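Side-chain contacts in probable amino acid aminotransferase (Mycobacterium tuberculosis, PDB 6Q1S), which is probably an amino acid aminotransferase of the class IV family, modelled here with 4'-deoxy-4'-aminopyridoxal-5'-phosphate and 2-oxoglutaric acid: residues 37-42 and 285-290; 205-210 and 222-227; 218-223 and 234-239; 248-253 and 260-265. All coordinates share one frame; numbering follows the deposited sequence.

Contact 1 of 4, residues 37-42 and 285-290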
# COMPACT_ATOMS: atom_id res chain seq x y z
N LEU B 37 8.81 -16.58 12.34
CA LEU B 37 9.85 -16.52 13.36
C LEU B 37 10.59 -17.85 13.41
O LEU B 37 9.96 -18.91 13.50
CB LEU B 37 9.26 -16.18 14.73
CG LEU B 37 10.24 -16.12 15.90
CD1 LEU B 37 11.09 -14.86 15.84
CD2 LEU B 37 9.49 -16.19 17.22
N VAL B 38 11.91 -17.79 13.34
CA VAL B 38 12.75 -18.97 13.53
C VAL B 38 13.17 -19.02 14.99
O VAL B 38 13.84 -18.11 15.49
CB VAL B 38 13.98 -18.93 12.61
CG1 VAL B 38 14.94 -20.07 12.95
CG2 VAL B 38 13.56 -19.02 11.15
N ARG B 39 12.76 -20.08 15.69
CA ARG B 39 13.07 -20.24 17.10
C ARG B 39 13.39 -21.69 17.39
O ARG B 39 12.63 -22.59 17.01
CB ARG B 39 11.89 -19.78 17.98
CG ARG B 39 12.03 -20.18 19.44
CD ARG B 39 10.82 -19.76 20.26
NE ARG B 39 10.88 -18.36 20.66
CZ ARG B 39 10.04 -17.78 21.52
NH1 ARG B 39 9.09 -18.50 22.10
NH2 ARG B 39 10.18 -16.50 21.82
N ASP B 40 14.53 -21.91 18.04
CA ASP B 40 14.98 -23.25 18.46
C ASP B 40 15.05 -24.20 17.27
O ASP B 40 14.53 -25.32 17.30
CB ASP B 40 14.08 -23.81 19.56
CG ASP B 40 14.20 -23.03 20.86
OD1 ASP B 40 13.62 -23.47 21.88
OD2 ASP B 40 14.86 -21.97 20.86
N GLY B 41 15.70 -23.75 16.20
CA GLY B 41 16.08 -24.60 15.10
C GLY B 41 15.06 -24.76 13.99
O GLY B 41 15.34 -25.49 13.03
N ARG B 42 13.91 -24.10 14.07
CA ARG B 42 12.87 -24.29 13.06
C ARG B 42 12.00 -23.04 12.96
O ARG B 42 11.80 -22.33 13.94
CB ARG B 42 12.00 -25.51 13.38
CG ARG B 42 12.56 -26.82 12.87
CD ARG B 42 12.18 -27.98 13.78
NE ARG B 42 10.77 -28.34 13.65
CZ ARG B 42 10.15 -29.23 14.42
NH1 ARG B 42 8.87 -29.50 14.23
NH2 ARG B 42 10.82 -29.84 15.39
N ALA B 285 3.67 -21.43 23.75
CA ALA B 285 3.20 -22.75 23.33
C ALA B 285 2.43 -22.68 22.01
O ALA B 285 2.34 -23.70 21.32
CB ALA B 285 2.33 -23.37 24.41
N ALA B 286 1.89 -21.52 21.66
CA ALA B 286 1.13 -21.40 20.42
C ALA B 286 2.03 -21.57 19.20
O ALA B 286 1.70 -22.33 18.28
CB ALA B 286 0.41 -20.05 20.37
N ILE B 287 3.17 -20.88 19.18
CA ILE B 287 4.06 -20.92 18.03
C ILE B 287 4.76 -22.26 17.88
O ILE B 287 5.37 -22.52 16.83
CB ILE B 287 5.11 -19.80 18.15
CG1 ILE B 287 5.90 -19.97 19.44
CG2 ILE B 287 4.45 -18.44 18.09
CD1 ILE B 287 7.15 -19.13 19.52
N VAL B 288 4.67 -23.12 18.88
CA VAL B 288 5.20 -24.48 18.84
C VAL B 288 4.09 -25.51 18.86
O VAL B 288 4.36 -26.72 18.84
CB VAL B 288 6.21 -24.71 19.99
CG1 VAL B 288 6.95 -26.04 19.86
CG2 VAL B 288 7.22 -23.57 20.02
N SER B 289 2.83 -25.07 18.84
CA SER B 289 1.71 -26.01 18.82
C SER B 289 1.72 -26.87 17.57
O SER B 289 1.16 -27.98 17.57
CB SER B 289 0.39 -25.24 18.93
OG SER B 289 0.18 -24.42 17.79
N ASP B 290 2.33 -26.38 16.48
CA ASP B 290 2.52 -27.21 15.31
C ASP B 290 3.45 -28.38 15.59
O ASP B 290 3.30 -29.46 15.01
CB ASP B 290 3.05 -26.38 14.14
CG ASP B 290 4.31 -25.60 14.51
OD1 ASP B 290 4.64 -25.54 15.72
OD2 ASP B 290 4.96 -25.06 13.60
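Leu37 and Ile287 bring the end of strand 31-39 up to the chain that leaves helix 275-286, yet their CA atoms stay 8.6 Å apart, so side chains alone bridge the two backbones. Ile287 does most of the work through its CD1 methyl. With CG1 set between the backbone N and the carbonyl carbon (chi1 59°), the longer branch reaches across to Arg39, whose side chain it meets at about a right angle. CD1 of Ile287 is closest to the NH1 end of Arg39, 3.3 Å from NH1, and also touches CD, approaching the flat guanidinium obliquely. The same methyl has a looser apolar neighbour, CD2 of Leu37, 4.4 Å from Ile287 CD1. The charge of Arg39 is met by salt bridges beyond the two segments, NE to Glu88 and NH1 to Asp284, which probably hold the guanidinium in place beside the methyl. Ile287 sits within a type I turn from Ala286 to Ser289, where OG of Ser289 returns 2.6 Å to Ala286 O. The arrangement is a beta hairpin, strands 31-39 and 42-43 joined by a type I' turn from Arg39 to Arg42, packed against the C-terminal tail after helix 275-286.

Contact 2 of 4, residues 205-210 and 222-227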
# COMPACT_ATOMS: atom_id res chain seq x y z
N LEU B 205 -10.52 -14.91 26.74
CA LEU B 205 -9.71 -14.12 25.82
C LEU B 205 -10.55 -13.79 24.60
O LEU B 205 -11.20 -14.68 24.04
CB LEU B 205 -8.43 -14.87 25.42
CG LEU B 205 -7.54 -15.34 26.57
CD1 LEU B 205 -6.47 -16.29 26.06
CD2 LEU B 205 -6.91 -14.15 27.29
N LEU B 206 -10.53 -12.53 24.18
CA LEU B 206 -11.36 -12.07 23.08
C LEU B 206 -10.52 -11.41 22.01
O LEU B 206 -9.43 -10.90 22.26
CB LEU B 206 -12.44 -11.10 23.58
CG LEU B 206 -13.45 -11.67 24.58
CD1 LEU B 206 -14.41 -10.58 25.04
CD2 LEU B 206 -14.21 -12.82 23.95
N THR B 207 -11.07 -11.41 20.80
CA THR B 207 -10.43 -10.82 19.63
C THR B 207 -11.53 -10.40 18.67
O THR B 207 -12.62 -10.97 18.68
CB THR B 207 -9.47 -11.82 18.95
OG1 THR B 207 -8.78 -11.18 17.88
CG2 THR B 207 -10.24 -13.01 18.40
N PRO B 208 -11.28 -9.37 17.86
CA PRO B 208 -12.31 -8.92 16.93
C PRO B 208 -12.67 -10.01 15.94
O PRO B 208 -11.84 -10.88 15.62
CB PRO B 208 -11.66 -7.72 16.23
CG PRO B 208 -10.71 -7.19 17.25
CD PRO B 208 -10.18 -8.40 17.97
N PRO B 209 -13.90 -10.01 15.44
CA PRO B 209 -14.36 -11.09 14.57
C PRO B 209 -13.74 -10.99 13.19
O PRO B 209 -13.34 -9.90 12.75
CB PRO B 209 -15.88 -10.88 14.52
CG PRO B 209 -16.06 -9.42 14.75
CD PRO B 209 -14.95 -8.99 15.66
N PRO B 210 -13.65 -12.11 12.46
CA PRO B 210 -12.89 -12.10 11.20
C PRO B 210 -13.56 -11.36 10.07
O PRO B 210 -12.87 -10.95 9.13
CB PRO B 210 -12.75 -13.59 10.87
CG PRO B 210 -13.94 -14.22 11.51
CD PRO B 210 -14.20 -13.44 12.77
N ALA B 222 -3.65 -19.89 16.61
CA ALA B 222 -2.91 -20.91 17.35
C ALA B 222 -3.00 -20.68 18.85
O ALA B 222 -3.00 -21.64 19.63
CB ALA B 222 -1.45 -20.93 16.90
N LEU B 223 -3.07 -19.41 19.28
CA LEU B 223 -3.28 -19.12 20.70
C LEU B 223 -4.64 -19.63 21.16
O LEU B 223 -4.77 -20.18 22.26
CB LEU B 223 -3.15 -17.63 20.96
CG LEU B 223 -3.43 -17.18 22.40
CD1 LEU B 223 -2.36 -17.71 23.34
CD2 LEU B 223 -3.53 -15.67 22.49
N PHE B 224 -5.67 -19.44 20.34
CA PHE B 224 -6.99 -19.95 20.70
C PHE B 224 -6.99 -21.47 20.82
O PHE B 224 -7.72 -22.03 21.63
CB PHE B 224 -8.04 -19.51 19.68
CG PHE B 224 -8.64 -18.16 19.97
CD1 PHE B 224 -8.01 -17.28 20.83
CD2 PHE B 224 -9.85 -17.79 19.39
CE1 PHE B 224 -8.56 -16.04 21.10
CE2 PHE B 224 -10.40 -16.55 19.66
CZ PHE B 224 -9.76 -15.68 20.52
N GLU B 225 -6.17 -22.16 20.02
CA GLU B 225 -6.14 -23.61 20.09
C GLU B 225 -5.52 -24.09 21.40
O GLU B 225 -6.07 -24.99 22.06
CB GLU B 225 -5.37 -24.18 18.90
CG GLU B 225 -6.00 -23.90 17.55
CD GLU B 225 -5.26 -24.59 16.42
OE1 GLU B 225 -5.65 -24.41 15.25
OE2 GLU B 225 -4.27 -25.30 16.70
N VAL B 226 -4.38 -23.52 21.79
CA VAL B 226 -3.72 -23.99 23.00
C VAL B 226 -4.50 -23.55 24.23
O VAL B 226 -4.58 -24.29 25.22
CB VAL B 226 -2.26 -23.48 23.05
CG1 VAL B 226 -1.35 -24.40 22.23
CG2 VAL B 226 -2.16 -22.03 22.62
N ALA B 227 -5.09 -22.36 24.19
CA ALA B 227 -5.83 -21.86 25.35
C ALA B 227 -7.12 -22.64 25.56
O ALA B 227 -7.50 -22.94 26.70
CB ALA B 227 -6.12 -20.37 25.19
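A beta-alpha-beta unit, strand 204-207, helix 218-229 and strand 233-236, supplies both sides of this contact: Thr207 and Leu205 on the first strand meet Phe224 and Ala227 on the helix. The short axes run nearly antiparallel, at 158°, and pass 10.5 Å apart, a gap filled by side chains. Phe224 is the main filler. CG2 of Thr207 comes to 3.4 Å from Phe224 CZ and approaches the ring obliquely, with CE2 its next neighbour. With OG1 anti to the backbone N (chi1 -175°), CG2 falls between N and the carbonyl carbon, facing the ring; the hydroxyl in turn is hydrogen-bonded to Val190 O on the adjoining strand 189-194, which helps fix the rotation of the side chain. As expected of a crossover helix lying over parallel strands, 204-207 and 233-236 being parallel neighbours, the same phenylalanine also serves the second strand, its ring meeting that of Tyr236 edge-to-face. Leu205 brings backbone and side chain to the helix: its carbonyl O is 3.9 Å from CZ of Phe224, its CB 4.5 Å from CE1 of that ring. One helical turn further on, CD1 of Leu205 rests 4.2 Å from CB of Ala227. Phe279 of helix 275-286 touches Leu205 and Leu223.

Contact 3 of 4, residues 218-223 and 234-239. With PMP (4'-deoxy-4'-aminopyridoxal-5'-phosphate), chain G.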
# COMPACT_ATOMS: atom_id res chain seq x y z
N THR B 218 -2.25 -15.48 12.43
CA THR B 218 -1.80 -16.86 12.60
C THR B 218 -1.50 -17.16 14.06
O THR B 218 -1.83 -18.24 14.57
CB THR B 218 -0.56 -17.13 11.74
OG1 THR B 218 0.49 -16.23 12.13
CG2 THR B 218 -0.88 -16.92 10.27
N THR B 219 -0.89 -16.20 14.76
CA THR B 219 -0.58 -16.39 16.17
C THR B 219 -1.85 -16.41 17.02
O THR B 219 -1.95 -17.18 17.98
CB THR B 219 0.36 -15.30 16.67
OG1 THR B 219 1.35 -15.03 15.66
CG2 THR B 219 1.06 -15.75 17.94
N GLN B 220 -2.83 -15.57 16.68
CA GLN B 220 -4.06 -15.52 17.47
C GLN B 220 -4.82 -16.83 17.38
O GLN B 220 -5.31 -17.34 18.40
CB GLN B 220 -4.94 -14.36 17.00
CG GLN B 220 -6.33 -14.33 17.62
CD GLN B 220 -7.36 -15.10 16.82
OE1 GLN B 220 -7.59 -14.81 15.65
NE2 GLN B 220 -7.97 -16.10 17.45
N GLN B 221 -4.93 -17.40 16.18
CA GLN B 221 -5.67 -18.65 16.03
C GLN B 221 -4.97 -19.80 16.75
O GLN B 221 -5.63 -20.60 17.43
CB GLN B 221 -5.86 -18.99 14.55
CG GLN B 221 -6.68 -17.97 13.78
CD GLN B 221 -7.00 -18.42 12.37
OE1 GLN B 221 -7.11 -19.62 12.10
NE2 GLN B 221 -7.14 -17.46 11.46
N ALA B 222 -3.65 -19.89 16.61
CA ALA B 222 -2.91 -20.91 17.35
C ALA B 222 -3.00 -20.68 18.85
O ALA B 222 -3.00 -21.64 19.63
CB ALA B 222 -1.45 -20.93 16.90
N LEU B 223 -3.07 -19.41 19.28
CA LEU B 223 -3.28 -19.12 20.70
C LEU B 223 -4.64 -19.63 21.16
O LEU B 223 -4.77 -20.18 22.26
CB LEU B 223 -3.15 -17.63 20.96
CG LEU B 223 -3.43 -17.18 22.40
CD1 LEU B 223 -2.36 -17.71 23.34
CD2 LEU B 223 -3.53 -15.67 22.49
N CYS B 234 -12.57 -18.83 24.56
CA CYS B 234 -12.22 -17.82 23.58
C CYS B 234 -13.37 -17.63 22.61
O CYS B 234 -14.12 -18.57 22.31
CB CYS B 234 -10.94 -18.20 22.82
SG CYS B 234 -9.61 -18.79 23.91
N ASP B 235 -13.52 -16.40 22.12
CA ASP B 235 -14.64 -16.08 21.24
C ASP B 235 -14.32 -14.82 20.46
O ASP B 235 -13.40 -14.06 20.81
CB ASP B 235 -15.94 -15.91 22.05
CG ASP B 235 -17.18 -15.93 21.17
OD1 ASP B 235 -17.70 -14.84 20.84
OD2 ASP B 235 -17.62 -17.03 20.80
N TYR B 236 -15.08 -14.60 19.39
CA TYR B 236 -14.93 -13.44 18.52
C TYR B 236 -16.09 -12.51 18.80
O TYR B 236 -17.25 -12.86 18.55
CB TYR B 236 -14.88 -13.85 17.05
CG TYR B 236 -13.72 -14.76 16.70
CD1 TYR B 236 -12.58 -14.25 16.12
CD2 TYR B 236 -13.77 -16.12 16.99
CE1 TYR B 236 -11.51 -15.07 15.81
CE2 TYR B 236 -12.71 -16.94 16.68
CZ TYR B 236 -11.58 -16.41 16.09
OH TYR B 236 -10.52 -17.23 15.78
N ARG B 237 -15.79 -11.32 19.32
CA ARG B 237 -16.81 -10.39 19.76
C ARG B 237 -16.53 -9.00 19.19
O ARG B 237 -15.42 -8.71 18.73
CB ARG B 237 -16.88 -10.31 21.29
CG ARG B 237 -17.11 -11.64 22.00
CD ARG B 237 -17.95 -11.46 23.25
NE ARG B 237 -17.65 -12.47 24.27
CZ ARG B 237 -18.13 -13.71 24.27
NH1 ARG B 237 -18.94 -14.12 23.30
NH2 ARG B 237 -17.80 -14.55 25.25
N ALA B 238 -17.56 -8.17 19.19
CA ALA B 238 -17.42 -6.77 18.80
C ALA B 238 -16.87 -6.01 20.00
O ALA B 238 -17.60 -5.68 20.93
CB ALA B 238 -18.75 -6.20 18.34
N LEU B 239 -15.57 -5.71 19.98
CA LEU B 239 -14.93 -5.01 21.08
C LEU B 239 -14.96 -3.51 20.82
O LEU B 239 -14.80 -3.06 19.69
CB LEU B 239 -13.49 -5.46 21.30
CG LEU B 239 -13.09 -6.84 21.84
CD1 LEU B 239 -13.60 -7.99 21.01
CD2 LEU B 239 -11.58 -6.92 21.97
N1 PMP G . -2.53 -7.50 11.47
C2 PMP G . -1.68 -6.96 10.56
C2A PMP G . -2.12 -5.77 9.74
C3 PMP G . -0.32 -7.52 10.37
O3 PMP G . 0.54 -6.99 9.46
C4 PMP G . 0.06 -8.68 11.20
C4A PMP G . 1.42 -9.33 11.08
N4A PMP G . 2.46 -8.35 11.44
C5 PMP G . -0.96 -9.19 12.16
C6 PMP G . -2.20 -8.56 12.23
C5A PMP G . -0.64 -10.37 13.04
O4P PMP G . -0.49 -11.54 12.24
P PMP G . 0.51 -12.72 12.68
O1P PMP G . 1.91 -12.15 12.76
O2P PMP G . 0.08 -13.25 14.03
O3P PMP G . 0.46 -13.82 11.65
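Gln220 and Tyr236 form the close part of this contact, reaching for each other from opposite directions. NE2 of Gln220 donates to OH of Tyr236 at 3.3 Å, a long but fairly straight bond (161° at the hydrogen), and the hydroxyl lies close to the amide plane. Amide and ring planes stand 84° apart, so the amide does not lie flat along the ring. The glutamine chain leaves with CG anti to the backbone N (chi1 172°) and bends at chi2, which brings its amide to the phenol. Thr207, Thr189 and Val191 pack around Gln220. Towards solvent the packing slackens: the partly exposed Gln221 lies only loosely beside the phenol, and just past the strand the exposed Arg237 turns back to Asp235, its NH1 2.8 Å from Asp235 OD1 in a salt bridge. The opening turn of the helix has a tighter task. Thr218 gives OG1 and backbone N to O3P of 4'-deoxy-4'-aminopyridoxal-5'-phosphate, while OG1 of Thr219 lies 2.7 Å from O2P, which its backbone N also reaches. Ser255 and Arg52 add hydrogen bonds to the same ligand. Phosphate held by backbone N-H groups and hydroxyls at a helix N-terminus, where the dipole probably favours the anion, is a classic phosphate-binding site of pyridoxal-phosphate enzymes.

Contact 4 of 4, residues 248-253 and 260-265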
# COMPACT_ATOMS: atom_id res chain seq x y z
N GLN B 248 -8.49 -7.50 31.65
CA GLN B 248 -7.38 -7.87 32.50
C GLN B 248 -6.04 -7.62 31.83
O GLN B 248 -5.02 -7.50 32.52
CB GLN B 248 -7.48 -9.33 32.92
N GLY B 249 -6.02 -7.54 30.50
CA GLY B 249 -4.82 -7.26 29.75
C GLY B 249 -5.10 -7.06 28.28
O GLY B 249 -6.08 -7.60 27.76
N ILE B 250 -4.27 -6.28 27.60
CA ILE B 250 -4.33 -6.11 26.16
C ILE B 250 -2.97 -6.49 25.60
O ILE B 250 -1.94 -6.10 26.16
CB ILE B 250 -4.70 -4.67 25.74
CG1 ILE B 250 -5.89 -4.15 26.54
CG2 ILE B 250 -5.00 -4.62 24.24
CD1 ILE B 250 -6.15 -2.67 26.29
N TRP B 251 -2.97 -7.24 24.51
CA TRP B 251 -1.73 -7.65 23.86
C TRP B 251 -1.83 -7.41 22.36
O TRP B 251 -2.90 -7.59 21.76
CB TRP B 251 -1.42 -9.12 24.11
CG TRP B 251 -1.23 -9.44 25.55
CD1 TRP B 251 -0.06 -9.47 26.24
CD2 TRP B 251 -2.26 -9.79 26.48
NE1 TRP B 251 -0.29 -9.81 27.55
CE2 TRP B 251 -1.63 -10.01 27.72
CE3 TRP B 251 -3.64 -9.94 26.38
CZ2 TRP B 251 -2.35 -10.38 28.86
CZ3 TRP B 251 -4.35 -10.30 27.51
CH2 TRP B 251 -3.70 -10.51 28.73
N LEU B 252 -0.72 -6.99 21.77
CA LEU B 252 -0.59 -6.87 20.33
C LEU B 252 0.17 -8.11 19.87
O LEU B 252 1.39 -8.20 20.03
CB LEU B 252 0.11 -5.57 19.96
CG LEU B 252 -0.67 -4.35 20.44
CD1 LEU B 252 0.12 -3.09 20.21
CD2 LEU B 252 -2.02 -4.27 19.75
N VAL B 253 -0.55 -9.06 19.30
CA VAL B 253 -0.01 -10.38 18.97
C VAL B 253 0.36 -10.42 17.50
O VAL B 253 -0.39 -9.96 16.64
CB VAL B 253 -1.03 -11.48 19.33
CG1 VAL B 253 -0.39 -12.84 19.27
CG2 VAL B 253 -1.63 -11.22 20.71
N ALA B 260 3.04 -8.36 23.00
CA ALA B 260 3.44 -7.11 23.64
C ALA B 260 2.22 -6.57 24.38
O ALA B 260 1.28 -6.08 23.76
CB ALA B 260 3.96 -6.10 22.62
N ARG B 261 2.24 -6.67 25.71
CA ARG B 261 1.13 -6.18 26.50
C ARG B 261 1.06 -4.66 26.45
O ARG B 261 2.09 -3.98 26.50
CB ARG B 261 1.24 -6.64 27.95
CG ARG B 261 -0.08 -6.56 28.70
CD ARG B 261 0.05 -6.97 30.15
NE ARG B 261 1.02 -6.13 30.85
CZ ARG B 261 0.70 -5.05 31.54
NH1 ARG B 261 1.63 -4.34 32.16
NH2 ARG B 261 -0.57 -4.67 31.62
N VAL B 262 -0.15 -4.13 26.35
CA VAL B 262 -0.37 -2.69 26.35
C VAL B 262 -0.53 -2.25 27.80
O VAL B 262 -1.59 -2.44 28.41
CB VAL B 262 -1.60 -2.30 25.51
CG1 VAL B 262 -1.86 -0.81 25.60
CG2 VAL B 262 -1.41 -2.74 24.06
N HIS B 263 0.53 -1.68 28.37
CA HIS B 263 0.49 -1.19 29.74
C HIS B 263 -0.03 0.24 29.84
O HIS B 263 -0.42 0.66 30.94
CB HIS B 263 1.88 -1.28 30.38
CG HIS B 263 2.94 -0.51 29.66
ND1 HIS B 263 2.93 0.87 29.56
CD2 HIS B 263 4.05 -0.92 29.01
CE1 HIS B 263 3.99 1.27 28.87
NE2 HIS B 263 4.69 0.20 28.53
N THR B 264 -0.05 0.98 28.74
CA THR B 264 -0.54 2.35 28.71
C THR B 264 -1.30 2.55 27.41
O THR B 264 -0.74 2.35 26.33
CB THR B 264 0.61 3.36 28.82
OG1 THR B 264 1.45 3.02 29.93
CG2 THR B 264 0.08 4.77 29.01
N LEU B 265 -2.57 2.93 27.52
CA LEU B 265 -3.43 3.15 26.37
C LEU B 265 -3.92 4.59 26.38
O LEU B 265 -4.61 5.00 27.31
CB LEU B 265 -4.61 2.17 26.38
CG LEU B 265 -5.57 2.25 25.19
CD1 LEU B 265 -4.83 1.96 23.90
CD2 LEU B 265 -6.73 1.28 25.37
O HOH W 1 -3.01 -4.52 29.39
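Backbone bonds join Ile250 and Leu252 to Val262 and Ala260 as antiparallel neighbours of a beta hairpin. Val262 N donates to Ile250 O at 2.7 Å and Leu252 N to Ala260 O at 3.0 Å, while the return bond from Ala260 N to Leu252 O is weak. Between them Trp251 and Arg261 form a non-hydrogen-bonded pair, where the CA of Arg261 makes a CA-H...O contact with Ile250 O. One water continues the polar series: it accepts from Ile250 N, donates to Val262 O and takes a weak bond from NH2 of Arg261. On the Trp251 side the main interaction is CH-pi. CG of Arg261 sits over one face of the indole, 3.9 Å from the centroid of the five-membered ring and 29° off its normal; the guanidinium is carried onward by a bend at chi3 (59°). Phe279 stacks on the same tryptophan. The opposite face of the sheet is aliphatic: CG of Leu252 meets CG2 of Val262 at 4.0 Å, and CB of Ile250 lies 3.9 Å from CB of Val262. Past the corner at His263, CD2 of Leu265 touches CD1 of Ile250. Arginine is thus used here in two halves, its methylenes as apolar cover for an indole and its charged end, at most weakly, towards a water.

In the fold
The four contacts show how a fold is closed at several ranges of sequence. Contact 1 spans almost the whole chain, bringing a strand of the five-stranded antiparallel sheet to the C-terminal tail; the other three lie between its segments. Contacts 2 and 3 have centres only 2 Å apart, sharing helix 218-229 and reaching from it to the neighbouring parallel strands 204-207 (contact 2) and 233-236 (contact 3). Contact 4 follows them along the chain, in the same mixed sheet but about 15 Å away between centres, and meets contact 3 where Thr219 packs on Val253. Ala286 of contact 1 rests on Ala222 and Leu223. Helix 218-229 therefore links the tail, the mixed sheet and the phosphate of 4'-deoxy-4'-aminopyridoxal-5'-phosphate.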